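Local coordinates for protein dTor_3x33L (Synthetic construct, PDB 4YY2) that is a computationally designed left-handed alpha/alpha toroid of three tandem repeats that closes into a ring and probably has no natural function, at residues A[11-16]-A[25-30]; A[18-23]-A[50-55]. All coordinates share one frame; numbering follows the deposited sequence.

Contact 1 of 2, residues A[11-16]-A[25-30]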
loop_
_atom_site.group_PDB
_atom_site.type_symbol
_atom_site.label_atom_id
_atom_site.label_comp_id
_atom_site.label_asym_id
_atom_site.label_seq_id
_atom_site.Cartn_x
_atom_site.Cartn_y
_atom_site.Cartn_z
ATOM N N VAL A 11 -6.831 2.193 6.096
ATOM C CA VAL A 11 -6.305 0.903 6.497
ATOM C C VAL A 11 -5.024 0.552 5.693
ATOM O O VAL A 11 -4.014 0.071 6.273
ATOM C CB VAL A 11 -7.330 -0.201 6.359
ATOM C CG1 VAL A 11 -6.742 -1.543 6.722
ATOM C CG2 VAL A 11 -8.566 0.077 7.214
ATOM N N LEU A 12 -5.034 0.802 4.376
ATOM C CA LEU A 12 -3.820 0.568 3.573
ATOM C C LEU A 12 -2.647 1.393 4.085
ATOM O O LEU A 12 -1.483 0.881 4.215
ATOM C CB LEU A 12 -4.025 0.865 2.064
ATOM C CG LEU A 12 -4.998 -0.114 1.392
ATOM C CD1 LEU A 12 -5.331 0.350 -0.014
ATOM C CD2 LEU A 12 -4.495 -1.547 1.401
ATOM N N LEU A 13 -2.908 2.645 4.403
ATOM C CA LEU A 13 -1.827 3.498 4.962
ATOM C C LEU A 13 -1.296 2.986 6.280
ATOM O O LEU A 13 -0.084 3.080 6.507
ATOM C CB LEU A 13 -2.281 4.937 5.105
ATOM C CG LEU A 13 -2.520 5.638 3.757
ATOM C CD1 LEU A 13 -3.228 6.965 3.986
ATOM C CD2 LEU A 13 -1.225 5.898 2.947
ATOM N N GLU A 14 -2.151 2.399 7.102
ATOM C CA GLU A 14 -1.717 1.815 8.366
ATOM C C GLU A 14 -0.847 0.609 8.159
ATOM O O GLU A 14 0.193 0.427 8.828
ATOM C CB GLU A 14 -2.898 1.482 9.283
ATOM C CG GLU A 14 -3.575 2.751 9.839
ATOM C CD GLU A 14 -4.697 2.456 10.839
ATOM O OE1 GLU A 14 -5.007 1.274 11.075
ATOM O OE2 GLU A 14 -5.267 3.412 11.376
ATOM N N LEU A 15 -1.228 -0.211 7.188
ATOM C CA LEU A 15 -0.452 -1.381 6.843
ATOM C C LEU A 15 0.918 -0.973 6.308
ATOM O O LEU A 15 1.915 -1.654 6.565
ATOM C CB LEU A 15 -1.206 -2.299 5.830
ATOM C CG LEU A 15 -2.457 -2.957 6.394
ATOM C CD1 LEU A 15 -3.265 -3.655 5.354
ATOM C CD2 LEU A 15 -2.159 -3.886 7.569
ATOM N N ILE A 16 0.944 0.069 5.474
ATOM C CA ILE A 16 2.214 0.608 4.915
ATOM C C ILE A 16 3.118 1.168 6.017
ATOM O O ILE A 16 4.335 0.856 6.039
ATOM C CB ILE A 16 1.950 1.638 3.815
ATOM C CG1 ILE A 16 1.277 0.945 2.602
ATOM C CG2 ILE A 16 3.231 2.357 3.447
ATOM C CD1 ILE A 16 0.658 1.910 1.610
ATOM N N GLU A 25 0.611 8.432 11.232
ATOM C CA GLU A 25 0.528 9.868 10.853
ATOM C C GLU A 25 1.621 10.335 9.877
ATOM O O GLU A 25 1.371 11.181 9.044
ATOM C CB GLU A 25 0.466 10.843 12.052
ATOM C CG GLU A 25 -0.872 10.884 12.741
ATOM C CD GLU A 25 -2.034 11.314 11.803
ATOM O OE1 GLU A 25 -1.956 12.416 11.172
ATOM O OE2 GLU A 25 -3.027 10.544 11.732
ATOM N N GLU A 26 2.846 9.821 10.056
ATOM C CA GLU A 26 3.955 10.103 9.155
ATOM C C GLU A 26 3.604 9.665 7.735
ATOM O O GLU A 26 3.756 10.397 6.743
ATOM C CB GLU A 26 5.236 9.398 9.673
ATOM C CG GLU A 26 5.884 10.172 10.778
ATOM C CD GLU A 26 6.996 9.423 11.494
ATOM O OE1 GLU A 26 7.070 8.184 11.452
ATOM O OE2 GLU A 26 7.788 10.102 12.120
ATOM N N VAL A 27 3.041 8.446 7.639
ATOM C CA VAL A 27 2.722 7.928 6.318
ATOM C C VAL A 27 1.563 8.769 5.712
ATOM O O VAL A 27 1.612 9.136 4.530
ATOM C CB VAL A 27 2.369 6.448 6.428
ATOM C CG1 VAL A 27 1.789 5.916 5.115
ATOM C CG2 VAL A 27 3.642 5.720 6.804
ATOM N N LYS A 28 0.577 9.070 6.524
ATOM C CA LYS A 28 -0.568 9.868 6.104
ATOM C C LYS A 28 -0.095 11.184 5.598
ATOM O O LYS A 28 -0.588 11.679 4.588
ATOM C CB LYS A 28 -1.489 10.151 7.306
ATOM C CG LYS A 28 -2.733 10.972 6.984
ATOM C CD LYS A 28 -3.675 11.215 8.169
ATOM C CE LYS A 28 -4.946 11.912 7.687
ATOM N NZ LYS A 28 -5.972 12.023 8.745
ATOM N N GLU A 29 0.795 11.830 6.333
ATOM C CA GLU A 29 1.226 13.163 5.910
ATOM C C GLU A 29 2.021 13.112 4.626
ATOM O O GLU A 29 1.847 14.008 3.787
ATOM C CB GLU A 29 1.945 13.950 6.972
ATOM C CG GLU A 29 1.033 14.306 8.130
ATOM C CD GLU A 29 0.047 15.428 7.838
ATOM O OE1 GLU A 29 0.075 16.077 6.768
ATOM O OE2 GLU A 29 -0.782 15.605 8.716
ATOM N N LYS A 30 2.887 12.119 4.462
ATOM C CA LYS A 30 3.558 11.916 3.167
ATOM C C LYS A 30 2.571 11.719 2.010
ATOM O O LYS A 30 2.686 12.341 0.964
ATOM C CB LYS A 30 4.510 10.717 3.188
ATOM C CG LYS A 30 5.803 10.991 3.938
ATOM C CD LYS A 30 6.530 9.702 4.333
ATOM C CE LYS A 30 7.199 9.052 3.152
ATOM N NZ LYS A 30 7.943 7.871 3.675
#

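Contact 2 of 2, residues A[18-23]-A[50-55]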
loop_
_atom_site.group_PDB
_atom_site.type_symbol
_atom_site.label_atom_id
_atom_site.label_comp_id
_atom_site.label_asym_id
_atom_site.label_seq_id
_atom_site.Cartn_x
_atom_site.Cartn_y
_atom_site.Cartn_z
ATOM N N GLU A 18 3.188 0.083 9.162
ATOM C CA GLU A 18 3.784 -1.104 9.808
ATOM C C GLU A 18 4.926 -1.693 8.997
ATOM O O GLU A 18 6.012 -2.075 9.563
ATOM C CB GLU A 18 2.742 -2.146 10.090
ATOM C CG GLU A 18 3.185 -3.171 11.115
ATOM C CD GLU A 18 2.042 -3.916 11.799
ATOM O OE1 GLU A 18 0.920 -3.951 11.240
ATOM O OE2 GLU A 18 2.282 -4.465 12.925
ATOM N N ALA A 19 4.752 -1.749 7.679
ATOM C CA ALA A 19 5.776 -2.384 6.802
ATOM C C ALA A 19 7.034 -1.495 6.739
ATOM O O ALA A 19 8.123 -2.009 6.500
ATOM C CB ALA A 19 5.251 -2.620 5.373
ATOM N N SER A 20 6.865 -0.183 6.944
ATOM C CA SER A 20 7.868 0.866 6.839
ATOM C C SER A 20 8.585 1.166 8.133
ATOM O O SER A 20 9.544 1.885 8.092
ATOM C CB SER A 20 7.205 2.225 6.442
ATOM O OG SER A 20 6.596 2.161 5.146
ATOM N N GLY A 21 8.077 0.682 9.237
ATOM C CA GLY A 21 8.575 1.024 10.547
ATOM C C GLY A 21 8.438 2.518 10.905
ATOM O O GLY A 21 9.252 3.098 11.641
ATOM N N THR A 22 7.322 3.119 10.445
ATOM C CA THR A 22 7.038 4.508 10.644
ATOM C C THR A 22 5.628 4.574 11.236
ATOM O O THR A 22 4.913 3.587 11.303
ATOM C CB THR A 22 7.122 5.232 9.259
ATOM O OG1 THR A 22 6.265 4.585 8.339
ATOM C CG2 THR A 22 8.571 5.226 8.771
ATOM N N THR A 23 5.242 5.750 11.684
ATOM C CA THR A 23 3.903 5.960 12.289
ATOM C C THR A 23 2.853 6.128 11.228
ATOM O O THR A 23 3.120 6.512 10.102
ATOM C CB THR A 23 3.817 7.202 13.241
ATOM O OG1 THR A 23 3.868 8.382 12.478
ATOM C CG2 THR A 23 4.968 7.165 14.281
ATOM N N ALA A 50 6.945 0.982 -2.367
ATOM C CA ALA A 50 8.311 0.875 -2.851
ATOM C C ALA A 50 9.317 1.305 -1.817
ATOM O O ALA A 50 10.318 0.638 -1.578
ATOM C CB ALA A 50 8.483 1.668 -4.157
ATOM N N GLU A 51 9.023 2.419 -1.157
ATOM C CA GLU A 51 9.867 2.943 -0.084
ATOM C C GLU A 51 9.982 1.941 1.069
ATOM O O GLU A 51 11.057 1.729 1.638
ATOM C CB GLU A 51 9.221 4.237 0.413
ATOM C CG GLU A 51 9.985 5.130 1.357
ATOM C CD GLU A 51 9.569 6.561 1.012
ATOM O OE1 GLU A 51 8.637 7.096 1.624
ATOM O OE2 GLU A 51 10.106 7.107 0.022
ATOM N N ALA A 52 8.852 1.355 1.410
ATOM C CA ALA A 52 8.769 0.380 2.480
ATOM C C ALA A 52 9.581 -0.908 2.204
ATOM O O ALA A 52 10.134 -1.495 3.161
ATOM C CB ALA A 52 7.319 0.009 2.777
ATOM N N SER A 53 9.665 -1.306 0.930
ATOM C CA SER A 53 10.413 -2.530 0.478
ATOM C C SER A 53 11.856 -2.294 0.043
ATOM O O SER A 53 12.601 -3.238 -0.133
ATOM C CB SER A 53 9.690 -3.245 -0.670
ATOM O OG SER A 53 9.182 -2.372 -1.628
ATOM N N GLY A 54 12.221 -1.031 -0.149
ATOM C CA GLY A 54 13.543 -0.640 -0.614
ATOM C C GLY A 54 13.777 -0.983 -2.088
ATOM O O GLY A 54 14.841 -1.441 -2.476
ATOM N N THR A 55 12.710 -0.845 -2.863
ATOM C CA THR A 55 12.649 -1.197 -4.247
ATOM C C THR A 55 12.386 0.065 -4.985
ATOM O O THR A 55 11.904 0.981 -4.380
ATOM C CB THR A 55 11.477 -2.192 -4.474
ATOM O OG1 THR A 55 11.790 -3.424 -3.824
ATOM C CG2 THR A 55 11.272 -2.458 -5.938
#

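Contact 1 of 2, residues A[11-16]-A[25-30]
Two helices that follow each other in the chain, 8-20 and 24-36, are joined by a short turn in an open alpha-alpha hairpin, and L13 and I16 of the first close on V27 of the second. V27 carries the joint. Its CG1, set anti to the backbone N (chi1 170°), reaches across to helix 8-20 and lies 3.7 Å from CD2 of L13, the two side chains crossing obliquely. The same methyl sits 3.7 Å from the backbone O of L13, so it packs on the main chain of that helix as well as on the leucine branch. One turn further on, I16 arrives at about a right angle, its CG2 stopping 4.2 Å from CG1 of V27. K28 adds little: the CD1 of L13 grazes its CA at 4.5 Å, and the rest of the lysine leads away. No hydrogen bond joins the two segments. L45 of helix 41-53 also packs on both L13 and I16. The local axes approach to 8.9 Å with 119° between their N-to-C directions, well short of antiparallel. This is an apolar contact between consecutive helices of the kind expected in an alpha/alpha toroid.

Contact 2 of 2, residues A[18-23]-A[50-55]
S20, in the last turn of helix 8-20, sets its OG against the methyl of A52 in helix 41-53, and its side chain is the one to trace. The backbones come very close here: the CA of S20 is 4.5 Å from the CA of A52. The CB of S20 then passes 4.3 Å from the CB of A52. Next comes OG, which touches the same methyl at 3.3 Å and has the CA of A52 behind it at 3.9 Å. That is plain packing, since an alanine CB has nothing to bond with. The polar partner of the hydroxyl lies in its own helix: with chi1 at -63°, OG sits beside the backbone N, turned back along the helix, and bonds to the O of I16 one turn earlier. The serine is thereby fixed in rotation, and what it offers A52 is the flank of an oxygen already engaged.

A19 approaches the same methyl, its CB 4.2 Å from the CB of A52. Helix 74-86 joins in, with S86 on A19 and A85 on A52; the C-terminal ends of the three helices meet through small residues, consistent with the inner ring of a three-repeat toroid.

The chain turns away straight after each of the two helices. G21 takes a positive phi (63°) and ends helix 8-20 in a Schellman motif, while G54, also with positive phi, ends helix 41-53. Beyond G21, T23 is the N-cap of the following helix, its OG1 accepting the N-H of E26. On the other side, the N of T55 returns to the O of A50 at 3.1 Å.

Both contacts use helix 8-20, at different levels and against different partners. Contact 1 is buried and wholly apolar in its side chains, branched aliphatic groups joining that helix to its sequence neighbour 24-36. Contact 2 is a surface contact of partly exposed residues at the helix ends; it joins 8-20 to the more distant 41-53, and works with alanines and a serine whose hydroxyl is satisfied within its own helix. Their centres are 10 Å apart, and they meet directly: V27 CG2 packs 3.2 Å from T22 OG1. K30 and E51 also approach each other here, but the modelled pair is too short for its geometry to be relied on.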